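Local coordinates for protein 3-keto-5-aminohexanoate cleavage enzyme (Burkholderia xenovorans LB400, PDB 3E49) that probably cleaves beta-keto acids such as 3-keto-5-aminohexanoate, using a zinc ion held in a TIM barrel, at residues Ile18-Pro21 against Ser22-Pro25; Ala53-Arg57 against Asp58-Thr62; Ala183-Asp187 against Arg188-Thr192; Arg219-Asp222 against Arg223-Ala227. All blocks are in the same frame, centred on the assembly; numbering follows the deposited sequence.

Interaction 1: Ile18-Pro21 against Ser22-Pro25; sequences IHTP and SMSP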
loop_
_atom_site.group_PDB
_atom_site.type_symbol
_atom_site.label_atom_id
_atom_site.label_comp_id
_atom_site.label_asym_id
_atom_site.label_seq_id
_atom_site.Cartn_x
_atom_site.Cartn_y
_atom_site.Cartn_z
ATOM N N ILE A 18 -0.184 -31.443 -5.227
ATOM C CA ILE A 18 0.584 -30.723 -6.256
ATOM C C ILE A 18 1.898 -31.415 -6.600
ATOM O O ILE A 18 2.159 -31.758 -7.784
ATOM C CB ILE A 18 0.796 -29.249 -5.857
ATOM C CG1 ILE A 18 -0.488 -28.471 -6.196
ATOM C CG2 ILE A 18 1.918 -28.643 -6.662
ATOM C CD1 ILE A 18 -0.499 -26.990 -5.750
ATOM N N HIS A 19 2.735 -31.581 -5.584
ATOM C CA HIS A 19 3.987 -32.266 -5.739
ATOM C C HIS A 19 3.781 -33.770 -6.110
ATOM O O HIS A 19 2.750 -34.366 -5.757
ATOM C CB HIS A 19 4.832 -32.142 -4.473
ATOM C CG HIS A 19 5.209 -30.727 -4.132
ATOM N ND1 HIS A 19 5.075 -30.200 -2.866
ATOM C CD2 HIS A 19 5.683 -29.721 -4.904
ATOM C CE1 HIS A 19 5.476 -28.948 -2.855
ATOM N NE2 HIS A 19 5.863 -28.631 -4.084
ATOM N N THR A 20 4.761 -34.337 -6.827
ATOM C CA THR A 20 4.758 -35.759 -7.191
ATOM C C THR A 20 5.914 -36.524 -6.488
ATOM O O THR A 20 6.930 -35.930 -6.097
ATOM C CB THR A 20 4.684 -35.939 -8.691
ATOM O OG1 THR A 20 5.954 -35.666 -9.294
ATOM C CG2 THR A 20 3.599 -35.059 -9.282
ATOM N N PRO A 21 5.733 -37.840 -6.233
ATOM C CA PRO A 21 6.691 -38.623 -5.453
ATOM C C PRO A 21 8.109 -38.653 -5.999
ATOM O O PRO A 21 9.078 -38.743 -5.245
ATOM C CB PRO A 21 6.066 -40.040 -5.441
ATOM C CG PRO A 21 4.637 -39.849 -5.711
ATOM C CD PRO A 21 4.591 -38.667 -6.672
ATOM N N SER A 22 8.239 -38.548 -7.306
ATOM C CA SER A 22 9.561 -38.522 -7.927
ATOM C C SER A 22 10.335 -37.249 -7.593
ATOM O O SER A 22 11.535 -37.187 -7.789
ATOM C CB SER A 22 9.424 -38.680 -9.438
ATOM O OG SER A 22 8.842 -39.941 -9.758
HETATM N N MSE A 23 9.646 -36.225 -7.111
HETATM C CA MSE A 23 10.283 -34.959 -6.763
HETATM C C MSE A 23 11.057 -35.002 -5.477
HETATM O O MSE A 23 12.002 -34.238 -5.279
HETATM C CB MSE A 23 9.224 -33.871 -6.642
HETATM C CG MSE A 23 8.413 -33.671 -7.876
HETATM SE SE MSE A 23 7.280 -32.116 -7.778
HETATM C CE MSE A 23 6.568 -32.307 -9.373
ATOM N N SER A 24 10.626 -35.852 -4.545
ATOM C CA SER A 24 11.296 -35.960 -3.285
ATOM C C SER A 24 10.957 -37.271 -2.664
ATOM O O SER A 24 9.772 -37.631 -2.619
ATOM C CB SER A 24 10.830 -34.896 -2.325
ATOM O OG SER A 24 11.361 -35.119 -1.033
ATOM N N PRO A 25 11.973 -37.959 -2.119
ATOM C CA PRO A 25 11.741 -39.245 -1.468
ATOM C C PRO A 25 11.061 -39.064 -0.096
ATOM O O PRO A 25 10.596 -40.043 0.523
ATOM C CB PRO A 25 13.150 -39.790 -1.323
ATOM C CG PRO A 25 13.984 -38.590 -1.115
ATOM C CD PRO A 25 13.393 -37.574 -2.059
#
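Met23, built as selenomethionine, sets CG opposite its own carbonyl carbon (chi1 -58°) and stays extended from there, which sends the side chain back along Thr20, CE against the Thr20 side chain and SE as far as His19. The Thr20 hydroxyl is placed between its backbone N and carbonyl carbon (chi1 76°), on the side the arm passes, and OG1 lies 3.4 Å from Met23 CE as the two side chains meet at a slant. Nearer His19, Met23 SE packs 3.5 Å from Thr20 N, a buried amide that finds no hydrogen-bonding partner in the model. The His19 imidazole stands roughly at right angles to the arm, with CD2 4.1 Å from Met23 SE, an oblique Met-aromatic contact. Beneath this runs a type I turn: Met23 N donates to Thr20 O at 2.9 Å with an angle of 154°, and Ser24 N adds a weak bond to Pro21 O. The turn belongs to the long loop between strand 10-13 and helix 31-44 of the TIM barrel. Its polar groups are held from outside: Thr20 OG1 and Ser22 OG each bond to the carboxylate of Glu136 on helix 134-141. His19 ND1 bonds to Leu258 O, next to the zinc ligand Glu259, and the His19 side chain lies about 10 Å from the zinc ion.

Interaction 2: Ala53-Arg57 against Asp58-Thr62; sequences ARDPR and DGRPT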
loop_
_atom_site.group_PDB
_atom_site.type_symbol
_atom_site.label_atom_id
_atom_site.label_comp_id
_atom_site.label_asym_id
_atom_site.label_seq_id
_atom_site.Cartn_x
_atom_site.Cartn_y
_atom_site.Cartn_z
ATOM N N ALA A 53 -5.016 -37.493 0.630
ATOM C CA ALA A 53 -4.672 -38.905 0.544
ATOM C C ALA A 53 -4.073 -39.138 -0.832
ATOM O O ALA A 53 -4.384 -38.414 -1.804
ATOM C CB ALA A 53 -5.915 -39.785 0.737
ATOM N N ARG A 54 -3.199 -40.133 -0.900
ATOM C CA ARG A 54 -2.564 -40.524 -2.146
ATOM C C ARG A 54 -2.758 -42.020 -2.373
ATOM O O ARG A 54 -2.916 -42.786 -1.411
ATOM C CB ARG A 54 -1.084 -40.172 -2.100
ATOM C CG ARG A 54 -0.824 -38.668 -2.279
ATOM C CD ARG A 54 0.648 -38.333 -2.286
ATOM N NE ARG A 54 0.892 -36.894 -2.410
ATOM C CZ ARG A 54 0.962 -36.202 -3.561
ATOM N NH1 ARG A 54 0.763 -36.775 -4.740
ATOM N NH2 ARG A 54 1.202 -34.880 -3.526
ATOM N N ASP A 55 -2.768 -42.421 -3.640
ATOM C CA ASP A 55 -2.876 -43.840 -3.965
ATOM C C ASP A 55 -1.539 -44.410 -3.587
ATOM O O ASP A 55 -0.535 -44.009 -4.156
ATOM C CB ASP A 55 -3.155 -44.027 -5.447
ATOM C CG ASP A 55 -3.285 -45.492 -5.844
ATOM O OD1 ASP A 55 -2.763 -46.393 -5.140
ATOM O OD2 ASP A 55 -3.929 -45.719 -6.885
ATOM N N PRO A 56 -1.501 -45.346 -2.625
ATOM C CA PRO A 56 -0.230 -45.896 -2.169
ATOM C C PRO A 56 0.588 -46.741 -3.162
ATOM O O PRO A 56 1.726 -47.074 -2.863
ATOM C CB PRO A 56 -0.613 -46.738 -0.949
ATOM C CG PRO A 56 -2.021 -47.020 -1.087
ATOM C CD PRO A 56 -2.650 -45.952 -1.933
ATOM N N ARG A 57 0.040 -47.059 -4.325
ATOM C CA ARG A 57 0.785 -47.827 -5.300
ATOM C C ARG A 57 1.663 -46.925 -6.121
ATOM O O ARG A 57 2.782 -47.293 -6.465
ATOM C CB ARG A 57 -0.163 -48.561 -6.238
ATOM C CG ARG A 57 -1.014 -49.564 -5.536
ATOM C CD ARG A 57 -2.038 -50.130 -6.455
ATOM N NE ARG A 57 -3.045 -49.151 -6.847
ATOM C CZ ARG A 57 -4.057 -49.422 -7.663
ATOM N NH1 ARG A 57 -4.184 -50.636 -8.176
ATOM N NH2 ARG A 57 -4.938 -48.483 -7.982
ATOM N N ASP A 58 1.154 -45.746 -6.453
ATOM C CA ASP A 58 1.892 -44.834 -7.315
ATOM C C ASP A 58 1.945 -43.370 -6.852
ATOM O O ASP A 58 2.452 -42.506 -7.581
ATOM C CB ASP A 58 1.285 -44.911 -8.716
ATOM C CG ASP A 58 -0.161 -44.497 -8.741
ATOM O OD1 ASP A 58 -0.685 -44.037 -7.710
ATOM O OD2 ASP A 58 -0.779 -44.620 -9.802
ATOM N N GLY A 59 1.387 -43.106 -5.680
ATOM C CA GLY A 59 1.330 -41.762 -5.107
ATOM C C GLY A 59 0.355 -40.780 -5.743
ATOM O O GLY A 59 0.337 -39.610 -5.363
ATOM N N ARG A 60 -0.495 -41.218 -6.668
ATOM C CA ARG A 60 -1.397 -40.289 -7.304
ATOM C C ARG A 60 -2.464 -39.764 -6.330
ATOM O O ARG A 60 -2.850 -40.466 -5.399
ATOM C CB ARG A 60 -2.045 -40.888 -8.549
ATOM C CG ARG A 60 -3.334 -41.664 -8.356
ATOM C CD ARG A 60 -3.973 -41.943 -9.747
ATOM N NE ARG A 60 -3.080 -42.793 -10.535
ATOM C CZ ARG A 60 -3.016 -42.829 -11.866
ATOM N NH1 ARG A 60 -3.772 -42.034 -12.621
ATOM N NH2 ARG A 60 -2.143 -43.653 -12.442
ATOM N N PRO A 61 -2.891 -38.509 -6.502
ATOM C CA PRO A 61 -3.939 -38.000 -5.661
ATOM C C PRO A 61 -5.217 -38.822 -5.782
ATOM O O PRO A 61 -5.580 -39.284 -6.892
ATOM C CB PRO A 61 -4.191 -36.600 -6.242
ATOM C CG PRO A 61 -2.921 -36.197 -6.790
ATOM C CD PRO A 61 -2.376 -37.469 -7.401
ATOM N N THR A 62 -5.897 -38.971 -4.646
ATOM C CA THR A 62 -7.163 -39.647 -4.579
ATOM C C THR A 62 -8.051 -39.072 -3.478
ATOM O O THR A 62 -7.605 -38.927 -2.347
ATOM C CB THR A 62 -7.022 -41.166 -4.320
ATOM O OG1 THR A 62 -8.327 -41.723 -4.318
ATOM C CG2 THR A 62 -6.350 -41.484 -3.004
HETATM O O HOH W 1 -7.039 -36.491 -1.041
#
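Asp58 leans back over Asp55: with CG placed between its N and carbonyl carbon (chi1 61°), its OD1 comes 3.3 Å from Asp55 CB. The two carboxylates, their planes 64° apart, bring Asp55 OD2 within 3.7 Å of Asp58 OD1, a like-charge approach probably eased by an arginine on each. Arg57 grips Asp55 side-on, NE to OD1 and NH2 to OD2, both on syn lone pairs, whereas Arg60 NE and NH2 converge on Asp58 OD2. Each aspartate also makes an Asx turn, OD1 taking the backbone N two residues on. Gly59, at positive phi, gives its N to Asp55 O at 2.6 Å. All this forms the end of a beta hairpin in which the strand bearing the zinc ligands His50 and His52 runs out, reverses and returns as strand 61-62. Gly59 O accepts Arg54 NH1 at 2.9 Å in a nearly straight bond (165°) lying in the guanidinium plane; Thr15 OG1 holds Arg54 NE, a second grip on the extended side chain. Arg60 O then takes Asp55 N at 2.6 Å, and Pro61 pairs across from Arg54, its ring touching Trp135 of helix 134-141. At Thr62, CG2 rests 3.7 Å from Arg54 C, and water 1 bridges the strands, accepting from Ala53 N and donating to Thr62 O at 2.8 Å.

Interaction 3: Ala183-Asp187 against Arg188-Thr192; sequences AHFVD and RKLAT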
loop_
_atom_site.group_PDB
_atom_site.type_symbol
_atom_site.label_atom_id
_atom_site.label_comp_id
_atom_site.label_asym_id
_atom_site.label_seq_id
_atom_site.Cartn_x
_atom_site.Cartn_y
_atom_site.Cartn_z
ATOM N N ALA A 183 -16.311 -12.457 1.150
ATOM C CA ALA A 183 -17.160 -11.360 1.688
ATOM C C ALA A 183 -18.611 -11.480 1.175
ATOM O O ALA A 183 -19.549 -11.229 1.901
ATOM C CB ALA A 183 -16.577 -9.983 1.361
ATOM N N HIS A 184 -18.765 -11.912 -0.063
ATOM C CA HIS A 184 -20.060 -12.126 -0.685
ATOM C C HIS A 184 -20.849 -13.130 0.130
ATOM O O HIS A 184 -22.008 -12.880 0.469
ATOM C CB HIS A 184 -19.871 -12.625 -2.111
ATOM C CG HIS A 184 -21.130 -13.047 -2.810
ATOM N ND1 HIS A 184 -22.094 -12.153 -3.210
ATOM C CD2 HIS A 184 -21.533 -14.257 -3.258
ATOM C CE1 HIS A 184 -23.055 -12.802 -3.849
ATOM N NE2 HIS A 184 -22.737 -14.082 -3.894
ATOM N N PHE A 185 -20.232 -14.270 0.414
ATOM C CA PHE A 185 -20.883 -15.320 1.204
ATOM C C PHE A 185 -21.092 -14.944 2.655
ATOM O O PHE A 185 -22.066 -15.400 3.277
ATOM C CB PHE A 185 -20.114 -16.626 1.098
ATOM C CG PHE A 185 -20.214 -17.247 -0.239
ATOM C CD1 PHE A 185 -21.388 -17.896 -0.621
ATOM C CD2 PHE A 185 -19.163 -17.145 -1.180
ATOM C CE1 PHE A 185 -21.501 -18.448 -1.892
ATOM C CE2 PHE A 185 -19.278 -17.712 -2.414
ATOM C CZ PHE A 185 -20.446 -18.346 -2.785
ATOM N N VAL A 186 -20.181 -14.158 3.222
ATOM C CA VAL A 186 -20.334 -13.703 4.595
ATOM C C VAL A 186 -21.530 -12.748 4.663
ATOM O O VAL A 186 -22.332 -12.826 5.573
ATOM C CB VAL A 186 -19.055 -13.023 5.148
ATOM C CG1 VAL A 186 -19.377 -12.256 6.459
ATOM C CG2 VAL A 186 -17.952 -14.090 5.366
ATOM N N ASP A 187 -21.653 -11.872 3.675
ATOM C CA ASP A 187 -22.777 -10.951 3.627
ATOM C C ASP A 187 -24.093 -11.683 3.487
ATOM O O ASP A 187 -25.121 -11.206 3.990
ATOM C CB ASP A 187 -22.628 -9.935 2.491
ATOM C CG ASP A 187 -21.534 -8.900 2.769
ATOM O OD1 ASP A 187 -20.997 -8.875 3.903
ATOM O OD2 ASP A 187 -21.198 -8.124 1.838
ATOM N N ARG A 188 -24.062 -12.825 2.802
ATOM C CA ARG A 188 -25.251 -13.657 2.634
ATOM C C ARG A 188 -25.450 -14.544 3.857
ATOM O O ARG A 188 -26.351 -15.366 3.871
ATOM C CB ARG A 188 -25.164 -14.488 1.340
ATOM C CG ARG A 188 -25.272 -13.655 0.072
ATOM C CD ARG A 188 -24.940 -14.448 -1.162
ATOM N NE ARG A 188 -25.718 -15.682 -1.236
ATOM C CZ ARG A 188 -25.498 -16.678 -2.091
ATOM N NH1 ARG A 188 -24.492 -16.621 -2.972
ATOM N NH2 ARG A 188 -26.281 -17.750 -2.050
ATOM N N LYS A 189 -24.619 -14.373 4.880
ATOM C CA LYS A 189 -24.697 -15.153 6.135
ATOM C C LYS A 189 -24.507 -16.645 5.941
ATOM O O LYS A 189 -24.976 -17.429 6.773
ATOM C CB LYS A 189 -26.030 -14.936 6.881
ATOM C CG LYS A 189 -26.398 -13.505 7.176
ATOM C CD LYS A 189 -25.472 -12.869 8.156
ATOM C CE LYS A 189 -25.775 -11.374 8.257
ATOM N NZ LYS A 189 -24.772 -10.650 9.072
ATOM N N LEU A 190 -23.795 -17.042 4.880
ATOM C CA LEU A 190 -23.607 -18.465 4.577
ATOM C C LEU A 190 -22.371 -19.085 5.255
ATOM O O LEU A 190 -22.116 -20.280 5.149
ATOM C CB LEU A 190 -23.619 -18.681 3.056
ATOM C CG LEU A 190 -24.965 -18.339 2.436
ATOM C CD1 LEU A 190 -24.940 -18.492 0.914
ATOM C CD2 LEU A 190 -26.109 -19.183 3.097
ATOM N N ALA A 191 -21.633 -18.252 5.982
ATOM C CA ALA A 191 -20.467 -18.655 6.746
ATOM C C ALA A 191 -20.518 -17.782 7.997
ATOM O O ALA A 191 -20.843 -16.614 7.880
ATOM C CB ALA A 191 -19.182 -18.374 5.948
ATOM N N THR A 192 -20.226 -18.345 9.172
ATOM C CA THR A 192 -20.223 -17.590 10.405
ATOM C C THR A 192 -18.794 -17.389 10.963
ATOM O O THR A 192 -17.919 -18.234 10.790
ATOM C CB THR A 192 -21.056 -18.303 11.479
ATOM O OG1 THR A 192 -20.437 -19.549 11.779
ATOM C CG2 THR A 192 -22.462 -18.557 10.993
HETATM O O HOH W 2 -22.199 -14.320 8.453
HETATM O O HOH W 3 -22.522 -11.266 7.718
#
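Helix 176-187 stops in a Schellman motif: Lys189 takes positive phi, and Leu190 N reaches Phe185 O at 2.9 Å while Lys189 N reaches Val186 O at 2.8 Å. One turn back, His184 holds its ring opposite the backbone N (chi1 173°), where Arg188 lays its CD over one face, 3.8 Å from the centroid of the His184 ring, in a CH-pi contact. Arg188 then bends at its third torsion. Its side chain runs beside Phe185 in the same direction, the guanidinium 34° from the Phe185 ring plane and 70° from the imidazole. Arg188 NH1 ends 3.7 Å from Phe185 CE1. Leu190 CD1 touches both groups, meeting the Phe185 ring at its edge, 3.9 Å from Phe185 CD1, and reaching over the rim of one guanidinium face. Val186 O is shared: besides Lys189 N it accepts from water 2, which also donates to Ala191 O, and from water 3, 2.7 Å away, which is held in turn by Lys189 NZ. Phe185 buries itself against Phe152, Ile155 and Leu159 of helix 152-163. The His184 ring meets Tyr122 of a second subunit, which also packs on Arg188; on the flank toward helix 211-225 Val186 touches Phe225, and the chain past Thr192 enters barrel strand 195-201.

Interaction 4: Arg219-Asp222 against Arg223-Ala227; sequences RTAD and RLFGA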
loop_
_atom_site.group_PDB
_atom_site.type_symbol
_atom_site.label_atom_id
_atom_site.label_comp_id
_atom_site.label_asym_id
_atom_site.label_seq_id
_atom_site.Cartn_x
_atom_site.Cartn_y
_atom_site.Cartn_z
ATOM N N ARG A 219 -4.592 -6.036 4.196
ATOM C CA ARG A 219 -5.366 -4.802 4.184
ATOM C C ARG A 219 -6.790 -5.066 3.703
ATOM O O ARG A 219 -7.764 -4.517 4.261
ATOM C CB ARG A 219 -4.597 -3.892 3.153
ATOM C CG ARG A 219 -5.014 -2.577 2.828
ATOM C CD ARG A 219 -4.161 -2.168 1.618
ATOM N NE ARG A 219 -2.745 -2.093 1.958
ATOM C CZ ARG A 219 -1.753 -2.340 1.092
ATOM N NH1 ARG A 219 -2.015 -2.769 -0.123
ATOM N NH2 ARG A 219 -0.497 -2.244 1.481
ATOM N N THR A 220 -6.931 -5.956 2.716
ATOM C CA THR A 220 -8.223 -6.247 2.096
ATOM C C THR A 220 -9.054 -6.971 3.130
ATOM O O THR A 220 -10.186 -6.589 3.359
ATOM C CB THR A 220 -8.094 -7.103 0.940
ATOM O OG1 THR A 220 -7.308 -6.351 -0.039
ATOM C CG2 THR A 220 -9.449 -7.437 0.288
ATOM N N ALA A 221 -8.433 -7.997 3.642
ATOM C CA ALA A 221 -9.128 -8.843 4.696
ATOM C C ALA A 221 -9.488 -7.975 5.876
ATOM O O ALA A 221 -10.627 -8.088 6.414
ATOM C CB ALA A 221 -8.250 -9.987 5.075
ATOM N N ASP A 222 -8.559 -7.157 6.360
ATOM C CA ASP A 222 -8.873 -6.302 7.518
ATOM C C ASP A 222 -10.104 -5.441 7.246
ATOM O O ASP A 222 -10.989 -5.286 8.090
ATOM C CB ASP A 222 -7.720 -5.370 7.878
ATOM C CG ASP A 222 -6.580 -6.060 8.579
ATOM O OD1 ASP A 222 -6.745 -7.211 9.024
ATOM O OD2 ASP A 222 -5.487 -5.448 8.699
ATOM N N ARG A 223 -10.163 -4.885 6.043
ATOM C CA ARG A 223 -11.280 -4.042 5.675
ATOM C C ARG A 223 -12.592 -4.799 5.504
ATOM O O ARG A 223 -13.643 -4.294 5.902
ATOM C CB ARG A 223 -10.992 -3.306 4.386
ATOM C CG ARG A 223 -12.036 -2.237 4.118
ATOM C CD ARG A 223 -11.710 -1.417 2.891
ATOM N NE ARG A 223 -11.781 -2.212 1.684
ATOM C CZ ARG A 223 -10.741 -2.639 0.963
ATOM N NH1 ARG A 223 -9.474 -2.371 1.285
ATOM N NH2 ARG A 223 -10.991 -3.352 -0.112
ATOM N N LEU A 224 -12.543 -6.003 4.943
ATOM C CA LEU A 224 -13.748 -6.757 4.671
ATOM C C LEU A 224 -14.295 -7.460 5.898
ATOM O O LEU A 224 -15.499 -7.556 6.066
ATOM C CB LEU A 224 -13.523 -7.790 3.555
ATOM C CG LEU A 224 -13.196 -7.246 2.172
ATOM C CD1 LEU A 224 -12.856 -8.373 1.226
ATOM C CD2 LEU A 224 -14.359 -6.418 1.638
ATOM N N PHE A 225 -13.407 -7.960 6.724
ATOM C CA PHE A 225 -13.807 -8.804 7.868
ATOM C C PHE A 225 -13.516 -8.234 9.241
ATOM O O PHE A 225 -14.029 -8.757 10.238
ATOM C CB PHE A 225 -13.129 -10.185 7.752
ATOM C CG PHE A 225 -13.309 -10.808 6.422
ATOM C CD1 PHE A 225 -14.570 -11.096 5.962
ATOM C CD2 PHE A 225 -12.220 -11.063 5.601
ATOM C CE1 PHE A 225 -14.760 -11.636 4.709
ATOM C CE2 PHE A 225 -12.411 -11.585 4.342
ATOM C CZ PHE A 225 -13.694 -11.881 3.903
ATOM N N GLY A 226 -12.700 -7.188 9.322
ATOM C CA GLY A 226 -12.401 -6.579 10.613
ATOM C C GLY A 226 -11.826 -7.616 11.562
ATOM O O GLY A 226 -10.951 -8.400 11.191
ATOM N N ALA A 227 -12.344 -7.637 12.773
ATOM C CA ALA A 227 -11.886 -8.575 13.808
ATOM C C ALA A 227 -12.481 -9.980 13.680
ATOM O O ALA A 227 -12.201 -10.852 14.523
ATOM C CB ALA A 227 -12.248 -8.025 15.153
HETATM O O HOH W 4 -8.570 -3.870 -1.084
#
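Ala221 O takes the amide of Phe225 at 2.8 Å from its N, with an N-H...O angle of 158°, in the last turn of helix 211-225. This is the helix of the beta-alpha-beta unit that links barrel strands 195-201 and 229-235. The same carbonyl oxygen lies close to the ring, with Phe225 CD2 3.5 Å from Ala221 O and 4.1 Å from Ala221 CB. A step earlier, Thr220 and Leu224 run side by side and point the same way, Thr220 CG2 meeting Leu224 CD1 at 3.7 Å; both side chains face helix 176-187. Arg223 bends at its third torsion (66°) and curls back along the helix until NH2 gives a hydrogen bond to water 4 at 2.7 Å. That water donates a hydrogen bond to Thr220 OG1, 3.0 Å away, while OG1 also bonds to His216 O one turn back. The helix ends as Gly226, at positive phi, gives its N to Asp222 O at 2.8 Å, a bond bent to 134°. The carboxylate of Asp222 is tied to Arg218 NE by a salt bridge and to Tyr229 OH, beside a pocket holding 2-ethoxyethanol, probably from the crystallisation liquor. Arg219, its NH1 bonded to His216 ND1, leads away to the tetramer centre, where it forms a salt bridge with Glu212 of the third subunit and meets Arg219 of all three others. Leu224 CB sits 3.9 Å above the Phe225 ring plane, over its centre.

In the fold
The four contacts follow one another along the chain and fall into two pairs on opposite sides of the barrel. Interactions 1 and 2 have centres about 11 Å apart: interaction 1 lies in the loop after strand 10-13 and interaction 2 in the hairpin that continues strand 48-54, the two strands being parallel neighbours. They touch where Arg54 NH2 makes a weak bond to His19 O and Pro21 packs on Gly59. Interactions 3 and 4, centres about 14 Å apart, close the adjacent helices 176-187 and 211-225, Ala183 resting on Leu224 and Phe225. Between the pairs the centres are 35 to 38 Å apart; one pair lies near the metal site, the other at the contact with the second subunit.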